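Local coordinates for fructokinase (Vibrio cholerae serotype O1, PDB 5EYN), which catalyses the phosphorylation of fructose with ATP as phosphoryl donor, as a fructokinase of the PfkB (ribokinase-type) carbohydrate kinase family, at residues 198-204 with 228-234; 271-276 with 290-295. All blocks are in the same frame, centred on the assembly; numbering follows the deposited sequence.

Contact 1: residues 198-204 with 228-234; sequences DVVKFSE and IPLVVVT. With ADP (adenosine-5'-diphosphate), chain E.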
ATOM      1  N   ASP A 198     -31.650   9.645   5.885  1.00  9.12           N
ATOM      2  CA  ASP A 198     -32.830   9.006   6.446  1.00  9.43           C
ATOM      3  C   ASP A 198     -32.496   8.023   7.554  1.00  8.92           C
ATOM      4  O   ASP A 198     -33.258   7.873   8.510  1.00  8.96           O
ATOM      5  CB  ASP A 198     -33.571   8.275   5.334  1.00  9.80           C
ATOM      6  CG  ASP A 198     -34.105   9.213   4.298  1.00 11.03           C
ATOM      7  OD1 ASP A 198     -35.154   9.839   4.582  1.00 14.36           O
ATOM      8  OD2 ASP A 198     -33.496   9.323   3.214  1.00 10.64           O
ATOM      9  N   VAL A 199     -31.361   7.346   7.396  1.00  8.17           N
ATOM     10  CA  VAL A 199     -30.890   6.359   8.355  1.00  7.44           C
ATOM     11  C   VAL A 199     -29.442   6.662   8.683  1.00  7.69           C
ATOM     12  O   VAL A 199     -28.635   6.862   7.769  1.00  7.87           O
ATOM     13  CB  VAL A 199     -30.959   4.948   7.744  1.00  8.49           C
ATOM     14  CG1 VAL A 199     -30.416   3.887   8.704  1.00  8.25           C
ATOM     15  CG2 VAL A 199     -32.378   4.592   7.352  1.00  9.11           C
ATOM     16  N   VAL A 200     -29.104   6.711   9.970  1.00  7.01           N
ATOM     17  CA  VAL A 200     -27.717   6.887  10.363  1.00  6.55           C
ATOM     18  C   VAL A 200     -27.391   5.801  11.379  1.00  7.21           C
ATOM     19  O   VAL A 200     -28.157   5.577  12.323  1.00  8.39           O
ATOM     20  CB  VAL A 200     -27.455   8.274  10.978  1.00  8.34           C
ATOM     21  CG1 VAL A 200     -25.980   8.427  11.321  1.00  9.56           C
ATOM     22  CG2 VAL A 200     -27.916   9.361  10.037  1.00  9.39           C
ATOM     23  N   LYS A 201     -26.266   5.130  11.159  1.00  8.72           N
ATOM     24  CA  LYS A 201     -25.754   4.109  12.065  1.00  8.46           C
ATOM     25  C   LYS A 201     -24.435   4.610  12.628  1.00  9.19           C
ATOM     26  O   LYS A 201     -23.551   5.014  11.869  1.00  8.77           O
ATOM     27  CB  LYS A 201     -25.561   2.790  11.323  1.00 10.73           C
ATOM     28  CG  LYS A 201     -25.014   1.647  12.189  1.00 13.18           C
ATOM     29  CD  LYS A 201     -23.483   1.700  12.328  1.00 15.78           C
ATOM     30  CE  LYS A 201     -22.839   0.381  12.644  1.00 20.00           C
ATOM     31  NZ  LYS A 201     -21.388   0.416  12.373  1.00 20.21           N
ATOM     32  N   PHE A 202     -24.348   4.602  13.954  1.00  8.84           N
ATOM     33  CA  PHE A 202     -23.142   4.968  14.680  1.00  8.84           C
ATOM     34  C   PHE A 202     -22.731   3.780  15.519  1.00  9.67           C
ATOM     35  O   PHE A 202     -23.589   3.076  16.025  1.00 10.44           O
ATOM     36  CB  PHE A 202     -23.405   6.074  15.712  1.00  9.11           C
ATOM     37  CG  PHE A 202     -23.958   7.370  15.175  1.00  8.99           C
ATOM     38  CD1 PHE A 202     -23.110   8.376  14.754  1.00 10.17           C
ATOM     39  CD2 PHE A 202     -25.311   7.613  15.210  1.00  9.27           C
ATOM     40  CE1 PHE A 202     -23.607   9.592  14.329  1.00 10.70           C
ATOM     41  CE2 PHE A 202     -25.816   8.837  14.794  1.00 10.37           C
ATOM     42  CZ  PHE A 202     -24.960   9.821  14.344  1.00 10.41           C
ATOM     43  N   SER A 203     -21.441   3.604  15.763  1.00 10.51           N
ATOM     44  CA  SER A 203     -21.048   2.863  16.940  1.00 11.18           C
ATOM     45  C   SER A 203     -21.231   3.799  18.127  1.00 12.04           C
ATOM     46  O   SER A 203     -21.301   5.026  17.973  1.00 11.35           O
ATOM     47  CB  SER A 203     -19.597   2.409  16.869  1.00 12.49           C
ATOM     48  OG  SER A 203     -18.752   3.518  17.083  1.00 12.75           O
ATOM     49  N   GLU A 204     -21.306   3.225  19.318  1.00 12.79           N
ATOM     50  CA  GLU A 204     -21.442   4.019  20.532  1.00 15.49           C
ATOM     51  C   GLU A 204     -20.317   5.048  20.602  1.00 14.65           C
ATOM     52  O   GLU A 204     -20.532   6.215  20.927  1.00 14.19           O
ATOM     53  CB  GLU A 204     -21.406   3.090  21.752  1.00 20.78           C
ATOM     54  CG  GLU A 204     -21.452   3.778  23.096  1.00 26.40           C
ATOM     55  CD  GLU A 204     -21.549   2.786  24.247  1.00 29.77           C
ATOM     56  OE1 GLU A 204     -21.657   1.566  23.981  1.00 30.38           O
ATOM     57  OE2 GLU A 204     -21.522   3.231  25.412  1.00 32.01           O
ATOM     58  N   ILE A 228     -33.728  12.918  12.527  1.00 16.74           N
ATOM     59  CA  ILE A 228     -33.330  11.770  11.726  1.00 14.14           C
ATOM     60  C   ILE A 228     -34.373  10.673  11.908  1.00 13.09           C
ATOM     61  O   ILE A 228     -34.689  10.297  13.026  1.00 13.57           O
ATOM     62  CB  ILE A 228     -31.949  11.219  12.159  1.00 12.47           C
ATOM     63  CG1 ILE A 228     -30.872  12.309  12.112  1.00 14.97           C
ATOM     64  CG2 ILE A 228     -31.521  10.080  11.278  1.00 11.99           C
ATOM     65  CD1 ILE A 228     -29.664  11.958  12.927  1.00 16.11           C
ATOM     66  N   PRO A 229     -34.932  10.167  10.806  1.00 12.31           N
ATOM     67  CA  PRO A 229     -36.009   9.181  10.912  1.00 12.31           C
ATOM     68  C   PRO A 229     -35.597   7.907  11.653  1.00 10.91           C
ATOM     69  O   PRO A 229     -36.369   7.406  12.467  1.00 12.80           O
ATOM     70  CB  PRO A 229     -36.355   8.893   9.451  1.00 13.17           C
ATOM     71  CG  PRO A 229     -35.993  10.139   8.739  1.00 14.59           C
ATOM     72  CD  PRO A 229     -34.753  10.629   9.421  1.00 13.09           C
ATOM     73  N   LEU A 230     -34.395   7.411  11.390  1.00  9.41           N
ATOM     74  CA  LEU A 230     -33.919   6.209  12.047  1.00  8.99           C
ATOM     75  C   LEU A 230     -32.454   6.332  12.388  1.00  8.36           C
ATOM     76  O   LEU A 230     -31.623   6.535  11.510  1.00  8.93           O
ATOM     77  CB  LEU A 230     -34.124   4.997  11.147  1.00  9.75           C
ATOM     78  CG  LEU A 230     -33.504   3.676  11.615  1.00 10.12           C
ATOM     79  CD1 LEU A 230     -34.014   3.274  13.000  1.00 11.44           C
ATOM     80  CD2 LEU A 230     -33.794   2.587  10.605  1.00 11.00           C
ATOM     81  N   VAL A 231     -32.146   6.206  13.675  1.00  8.45           N
ATOM     82  CA  VAL A 231     -30.774   6.169  14.153  1.00  9.39           C
ATOM     83  C   VAL A 231     -30.579   4.823  14.818  1.00  8.92           C
ATOM     84  O   VAL A 231     -31.408   4.374  15.615  1.00  9.82           O
ATOM     85  CB  VAL A 231     -30.479   7.296  15.167  1.00  9.78           C
ATOM     86  CG1 VAL A 231     -29.140   7.089  15.837  1.00 11.97           C
ATOM     87  CG2 VAL A 231     -30.502   8.653  14.486  1.00 11.24           C
ATOM     88  N   VAL A 232     -29.479   4.168  14.480  1.00  8.70           N
ATOM     89  CA  VAL A 232     -29.120   2.927  15.118  1.00  9.83           C
ATOM     90  C   VAL A 232     -27.737   3.121  15.715  1.00 10.09           C
ATOM     91  O   VAL A 232     -26.844   3.635  15.050  1.00 12.38           O
ATOM     92  CB  VAL A 232     -29.109   1.782  14.114  1.00 11.83           C
ATOM     93  CG1 VAL A 232     -28.699   0.496  14.801  1.00 14.54           C
ATOM     94  CG2 VAL A 232     -30.468   1.641  13.479  1.00 13.50           C
ATOM     95  N   VAL A 233     -27.576   2.751  16.978  1.00  9.58           N
ATOM     96  CA  VAL A 233     -26.290   2.819  17.638  1.00 10.30           C
ATOM     97  C   VAL A 233     -25.895   1.396  17.973  1.00 10.09           C
ATOM     98  O   VAL A 233     -26.563   0.732  18.779  1.00 11.45           O
ATOM     99  CB  VAL A 233     -26.342   3.648  18.941  1.00 10.77           C
ATOM    100  CG1 VAL A 233     -24.936   3.791  19.527  1.00 11.92           C
ATOM    101  CG2 VAL A 233     -26.977   5.008  18.689  1.00 12.47           C
ATOM    102  N   THR A 234     -24.820   0.913  17.360  1.00 11.08           N
ATOM    103  CA  THR A 234     -24.378  -0.441  17.637  1.00 11.73           C
ATOM    104  C   THR A 234     -23.646  -0.497  18.969  1.00 12.71           C
ATOM    105  O   THR A 234     -22.922   0.431  19.352  1.00 13.45           O
ATOM    106  CB  THR A 234     -23.518  -1.011  16.500  1.00 12.42           C
ATOM    107  OG1 THR A 234     -22.390  -0.165  16.276  1.00 13.22           O
ATOM    108  CG2 THR A 234     -24.336  -1.118  15.216  1.00 12.14           C
TER
HETATM  109  PB  ADP E 404     -17.196  -3.348  13.189  1.00 25.28           P
HETATM  110  O1B ADP E 404     -17.262  -3.730  11.733  1.00 77.26           O
HETATM  111  O2B ADP E 404     -16.884  -1.876  13.337  1.00 79.25           O
HETATM  112  O3B ADP E 404     -16.115  -4.167  13.849  1.00 66.62           O
HETATM  113  PA  ADP E 404     -18.815  -3.752  15.419  1.00110.14           P
HETATM  114  O1A ADP E 404     -17.701  -4.675  15.883  1.00 14.05           O
HETATM  115  O2A ADP E 404     -18.528  -2.384  15.995  1.00 75.64           O
HETATM  116  O3A ADP E 404     -18.605  -3.671  13.856  1.00 82.33           O
HETATM  117  O5' ADP E 404     -20.261  -4.208  15.938  1.00 21.35           O
HETATM  118  C5' ADP E 404     -21.391  -4.050  15.153  1.00 15.21           C
HETATM  119  C4' ADP E 404     -22.446  -5.122  15.300  1.00 12.00           C
HETATM  120  O4' ADP E 404     -21.871  -6.396  15.116  1.00 15.31           O
HETATM  121  C3' ADP E 404     -23.168  -5.155  16.600  1.00 11.33           C
HETATM  122  O3' ADP E 404     -24.228  -4.246  16.616  1.00 14.45           O
HETATM  123  C2' ADP E 404     -23.647  -6.549  16.633  1.00 14.79           C
HETATM  124  O2' ADP E 404     -24.742  -6.765  15.827  1.00 15.40           O
HETATM  125  C1' ADP E 404     -22.504  -7.256  16.022  1.00 16.00           C
HETATM  126  N9  ADP E 404     -21.522  -7.719  16.961  1.00 15.56           N
HETATM  127  C8  ADP E 404     -20.308  -7.196  17.213  1.00 16.17           C
HETATM  128  N7  ADP E 404     -19.680  -7.923  18.125  1.00 18.87           N
HETATM  129  C5  ADP E 404     -20.470  -8.935  18.486  1.00 18.95           C
HETATM  130  C6  ADP E 404     -20.367 -10.003  19.362  1.00 18.74           C
HETATM  131  N6  ADP E 404     -19.199 -10.193  20.162  1.00 20.90           N
HETATM  132  N1  ADP E 404     -21.383 -10.854  19.471  1.00 18.18           N
HETATM  133  C2  ADP E 404     -22.512 -10.734  18.748  1.00 19.50           C
HETATM  134  N3  ADP E 404     -22.654  -9.706  17.879  1.00 17.82           N
HETATM  135  C4  ADP E 404     -21.658  -8.820  17.743  1.00 15.83           C
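Lys201 and Thr234 meet at about a right angle at the nucleotide end of two neighbouring strands, with Lys201 CE only 3.3 Å from Thr234 CG2, tighter than usual for two carbons. The lysine leaves its strand with CG anti to the backbone N and then bends at chi2 (-83°), which carries CD and CE along the strand over the threonine methyl. The side chain comes within about 4 Å of the bound calcium ion, and the link of NZ to Asp172 is long and weak. Thr234 CB lies 3.3 Å from ADP O3', so the threonine is wedged between lysine and ribose.

Phe202 lies on the other face of the sheet. Val231 CG1 touches its ring at the edge, in plane, 3.9 Å from CE2, while Val200 CG1 of its own strand sits over one ring face. Leu207 and Leu210 of helix 204-211 pack against the same side chain.

Strands 199-203 and 230-234 run parallel in the large sheet of the ribokinase fold, joined through helices 204-211 and 216-222. The backbone ladder alternates regularly: Leu230 O takes Val200 N, Val200 O takes Val232 N, and Val232 O takes Phe202 N at 2.9 Å. Phe202 O then takes Thr234 N at 2.8 Å. Val199 and Leu230 stand side by side, CG2 to CD2 4.1 Å, on the face covered by helix 264-278. At the start of the pair, the side chains of Val200 and Ile228 cross at about a right angle, meeting through their CG2 methyls, and Pro229 CD sits 3.3 Å from Asp198 O.

Contact 2: residues 271-276 with 290-295; sequences GLLYRL and DAVKWA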
ATOM      1  N   GLY A 271     -27.341  -6.146   6.454  1.00  9.73           N
ATOM      2  CA  GLY A 271     -28.584  -6.798   6.829  1.00  9.69           C
ATOM      3  C   GLY A 271     -29.724  -5.811   7.002  1.00  9.36           C
ATOM      4  O   GLY A 271     -30.852  -6.051   6.548  1.00  9.78           O
ATOM      5  N   LEU A 272     -29.429  -4.697   7.663  1.00  8.81           N
ATOM      6  CA  LEU A 272     -30.401  -3.639   7.871  1.00  9.51           C
ATOM      7  C   LEU A 272     -30.951  -3.153   6.546  1.00  9.20           C
ATOM      8  O   LEU A 272     -32.171  -3.135   6.323  1.00  9.68           O
ATOM      9  CB  LEU A 272     -29.739  -2.480   8.598  1.00  9.49           C
ATOM     10  CG  LEU A 272     -30.619  -1.264   8.869  1.00 10.60           C
ATOM     11  CD1 LEU A 272     -31.722  -1.598   9.842  1.00 12.68           C
ATOM     12  CD2 LEU A 272     -29.778  -0.125   9.405  1.00 11.29           C
ATOM     13  N   LEU A 273     -30.060  -2.737   5.654  1.00  8.84           N
ATOM     14  CA  LEU A 273     -30.493  -2.135   4.394  1.00  9.51           C
ATOM     15  C   LEU A 273     -31.109  -3.153   3.460  1.00 10.16           C
ATOM     16  O   LEU A 273     -32.029  -2.829   2.734  1.00 10.97           O
ATOM     17  CB  LEU A 273     -29.357  -1.397   3.667  1.00  9.76           C
ATOM     18  CG  LEU A 273     -28.743  -0.227   4.417  1.00  9.42           C
ATOM     19  CD1 LEU A 273     -27.669   0.439   3.564  1.00  9.00           C
ATOM     20  CD2 LEU A 273     -29.808   0.798   4.804  1.00 10.42           C
ATOM     21  N   TYR A 274     -30.635  -4.399   3.491  1.00 10.28           N
ATOM     22  CA  TYR A 274     -31.298  -5.429   2.707  1.00 10.92           C
ATOM     23  C   TYR A 274     -32.779  -5.467   3.104  1.00 10.82           C
ATOM     24  O   TYR A 274     -33.663  -5.407   2.249  1.00 11.98           O
ATOM     25  CB  TYR A 274     -30.666  -6.810   2.897  1.00 11.38           C
ATOM     26  CG  TYR A 274     -31.559  -7.877   2.305  1.00 12.17           C
ATOM     27  CD1 TYR A 274     -31.735  -7.966   0.928  1.00 13.83           C
ATOM     28  CD2 TYR A 274     -32.295  -8.725   3.113  1.00 12.23           C
ATOM     29  CE1 TYR A 274     -32.594  -8.900   0.369  1.00 14.08           C
ATOM     30  CE2 TYR A 274     -33.145  -9.656   2.561  1.00 12.84           C
ATOM     31  CZ  TYR A 274     -33.290  -9.730   1.189  1.00 13.32           C
ATOM     32  OH  TYR A 274     -34.135 -10.654   0.620  1.00 14.50           O
ATOM     33  N   ARG A 275     -33.055  -5.584   4.401  1.00 11.03           N
ATOM     34  CA  ARG A 275     -34.443  -5.697   4.838  1.00 11.32           C
ATOM     35  C   ARG A 275     -35.258  -4.409   4.589  1.00 11.66           C
ATOM     36  O   ARG A 275     -36.421  -4.475   4.200  1.00 12.35           O
ATOM     37  CB  ARG A 275     -34.513  -6.148   6.299  1.00 11.92           C
ATOM     38  CG  ARG A 275     -34.066  -7.595   6.506  1.00 13.25           C
ATOM     39  CD  ARG A 275     -34.980  -8.597   5.827  1.00 15.58           C
ATOM     40  NE  ARG A 275     -36.160  -8.887   6.631  1.00 17.45           N
ATOM     41  CZ  ARG A 275     -37.168  -9.656   6.237  1.00 19.68           C
ATOM     42  NH1 ARG A 275     -37.176 -10.191   5.023  1.00 21.10           N
ATOM     43  NH2 ARG A 275     -38.180  -9.874   7.056  1.00 20.55           N
ATOM     44  N   LEU A 276     -34.653  -3.239   4.767  1.00 11.00           N
ATOM     45  CA  LEU A 276     -35.379  -2.012   4.463  1.00 12.09           C
ATOM     46  C   LEU A 276     -35.658  -1.930   2.967  1.00 12.31           C
ATOM     47  O   LEU A 276     -36.733  -1.487   2.559  1.00 13.11           O
ATOM     48  CB  LEU A 276     -34.619  -0.765   4.935  1.00 11.33           C
ATOM     49  CG  LEU A 276     -34.329  -0.669   6.438  1.00 11.54           C
ATOM     50  CD1 LEU A 276     -33.703   0.678   6.741  1.00 10.60           C
ATOM     51  CD2 LEU A 276     -35.571  -0.898   7.297  1.00 12.45           C
ATOM     52  N   ASP A 290     -37.408  -5.708  12.864  1.00 13.95           N
ATOM     53  CA  ASP A 290     -37.007  -6.945  12.195  1.00 14.30           C
ATOM     54  C   ASP A 290     -35.708  -6.753  11.398  1.00 14.02           C
ATOM     55  O   ASP A 290     -34.837  -7.630  11.388  1.00 14.41           O
ATOM     56  CB  ASP A 290     -38.135  -7.419  11.268  1.00 17.03           C
ATOM     57  CG  ASP A 290     -37.726  -8.589  10.407  1.00 19.53           C
ATOM     58  OD1 ASP A 290     -37.831  -9.729  10.885  1.00 20.96           O
ATOM     59  OD2 ASP A 290     -37.297  -8.382   9.256  1.00 20.59           O
ATOM     60  N   ALA A 291     -35.567  -5.612  10.731  1.00 13.45           N
ATOM     61  CA  ALA A 291     -34.349  -5.343   9.965  1.00 12.16           C
ATOM     62  C   ALA A 291     -33.133  -5.290  10.874  1.00 11.53           C
ATOM     63  O   ALA A 291     -32.062  -5.767  10.501  1.00 11.59           O
ATOM     64  CB  ALA A 291     -34.473  -4.050   9.174  1.00 11.44           C
ATOM     65  N   VAL A 292     -33.311  -4.754  12.078  1.00 11.20           N
ATOM     66  CA  VAL A 292     -32.229  -4.690  13.060  1.00 11.67           C
ATOM     67  C   VAL A 292     -31.917  -6.081  13.622  1.00 11.68           C
ATOM     68  O   VAL A 292     -30.764  -6.391  13.907  1.00 11.54           O
ATOM     69  CB  VAL A 292     -32.544  -3.686  14.186  1.00 11.20           C
ATOM     70  CG1 VAL A 292     -31.490  -3.702  15.280  1.00 11.45           C
ATOM     71  CG2 VAL A 292     -32.632  -2.287  13.609  1.00 11.35           C
ATOM     72  N   LYS A 293     -32.923  -6.930  13.753  1.00 12.51           N
ATOM     73  CA  LYS A 293     -32.665  -8.301  14.158  1.00 13.70           C
ATOM     74  C   LYS A 293     -31.777  -8.996  13.125  1.00 13.52           C
ATOM     75  O   LYS A 293     -30.820  -9.685  13.474  1.00 13.26           O
ATOM     76  CB  LYS A 293     -33.995  -9.044  14.322  1.00 15.70           C
ATOM     77  CG  LYS A 293     -33.882 -10.520  14.637  1.00 18.72           C
ATOM     78  CD  LYS A 293     -35.272 -11.159  14.842  1.00 21.26           C
ATOM     79  CE  LYS A 293     -35.166 -12.625  15.263  1.00 25.84           C
ATOM     80  NZ  LYS A 293     -36.504 -13.220  15.518  1.00 29.26           N
ATOM     81  N   TRP A 294     -32.094  -8.818  11.849  1.00 12.69           N
ATOM     82  CA  TRP A 294     -31.239  -9.332  10.784  1.00 13.12           C
ATOM     83  C   TRP A 294     -29.847  -8.721  10.870  1.00 11.41           C
ATOM     84  O   TRP A 294     -28.843  -9.420  10.732  1.00 12.00           O
ATOM     85  CB  TRP A 294     -31.836  -9.023   9.411  1.00 12.49           C
ATOM     86  CG  TRP A 294     -32.917  -9.977   8.963  1.00 14.33           C
ATOM     87  CD1 TRP A 294     -34.030 -10.365   9.667  1.00 15.05           C
ATOM     88  CD2 TRP A 294     -32.980 -10.664   7.711  1.00 14.70           C
ATOM     89  NE1 TRP A 294     -34.776 -11.249   8.923  1.00 14.99           N
ATOM     90  CE2 TRP A 294     -34.152 -11.450   7.720  1.00 15.02           C
ATOM     91  CE3 TRP A 294     -32.165 -10.684   6.577  1.00 13.79           C
ATOM     92  CZ2 TRP A 294     -34.518 -12.248   6.642  1.00 15.91           C
ATOM     93  CZ3 TRP A 294     -32.522 -11.482   5.514  1.00 14.10           C
ATOM     94  CH2 TRP A 294     -33.692 -12.248   5.550  1.00 14.86           C
ATOM     95  N   ALA A 295     -29.784  -7.402  11.052  1.00 10.65           N
ATOM     96  CA  ALA A 295     -28.515  -6.697  11.146  1.00 10.89           C
ATOM     97  C   ALA A 295     -27.617  -7.284  12.236  1.00 10.20           C
ATOM     98  O   ALA A 295     -26.425  -7.525  12.027  1.00 10.52           O
ATOM     99  CB  ALA A 295     -28.770  -5.218  11.416  1.00 10.12           C
TER
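Asp290 OD2 is gripped by two nitrogens of one guanidinium, Arg275 NH2 at 2.8 Å and Arg275 NE at 2.9 Å. It is a side-on salt bridge to a single oxygen: OD2 lies in the guanidinium plane, but the carboxylate is turned 59° from it. NE meets OD2 nearly along its C-O bond, whereas NH2 comes from above the carboxylate plane.

The arginine reaches this position by folding over Trp294. The bend at chi2 (-65°) lays CD above the centre of the six-membered ring, 3.4 Å from its centroid, as a CH-pi contact, and a second bend at chi3 turns the guanidinium back over the indole. There it lies flat, planes 4° apart, in an off-centre cation-pi stack. One face is thus held by the ring and one edge by the carboxylate, which fixes the rotation of the group.

Helices 264-278 and 285-302 pack here side by side, roughly antiparallel, on one face of the large sheet of the ribokinase fold. Gly271, with no side chain, brings its CA to 4.3 Å from Ala295 CA, where the helices come close. Ala291 CB fits between Arg275 CB, Leu272 CD1 and Leu276 CD2, with Leu272 CD1 at 3.7 Å. Tyr274 lies beside the rim of the six-membered ring, CE2 to Trp294 CZ3 3.5 Å, the planes near parallel but slid so far apart that the rings barely overlap, and Tyr319 packs edge-to-face with the same tryptophan.

Contact 2 lies over one face of the sheet to which contact 1 belongs, their centres about 13 Å apart, and helix 264-278 makes the join. Val199 CG1 packs on Leu272 CD2 at 4.1 Å and Val199 CG2 on Leu276 CD1 at 4.2 Å, so Val199 of the strand pair packs directly on helix 264-278 of the helix pair. Both contacts border the nucleotide site. Contact 1 reaches it through Thr234, and the Lys201 side chain is about 5 Å from the beryllium trifluoride ion. The Ala295 side chain is about 6 Å from ADP, just before Asn296, which hydrogen-bonds the nucleotide, but about 12 Å from the beryllium trifluoride.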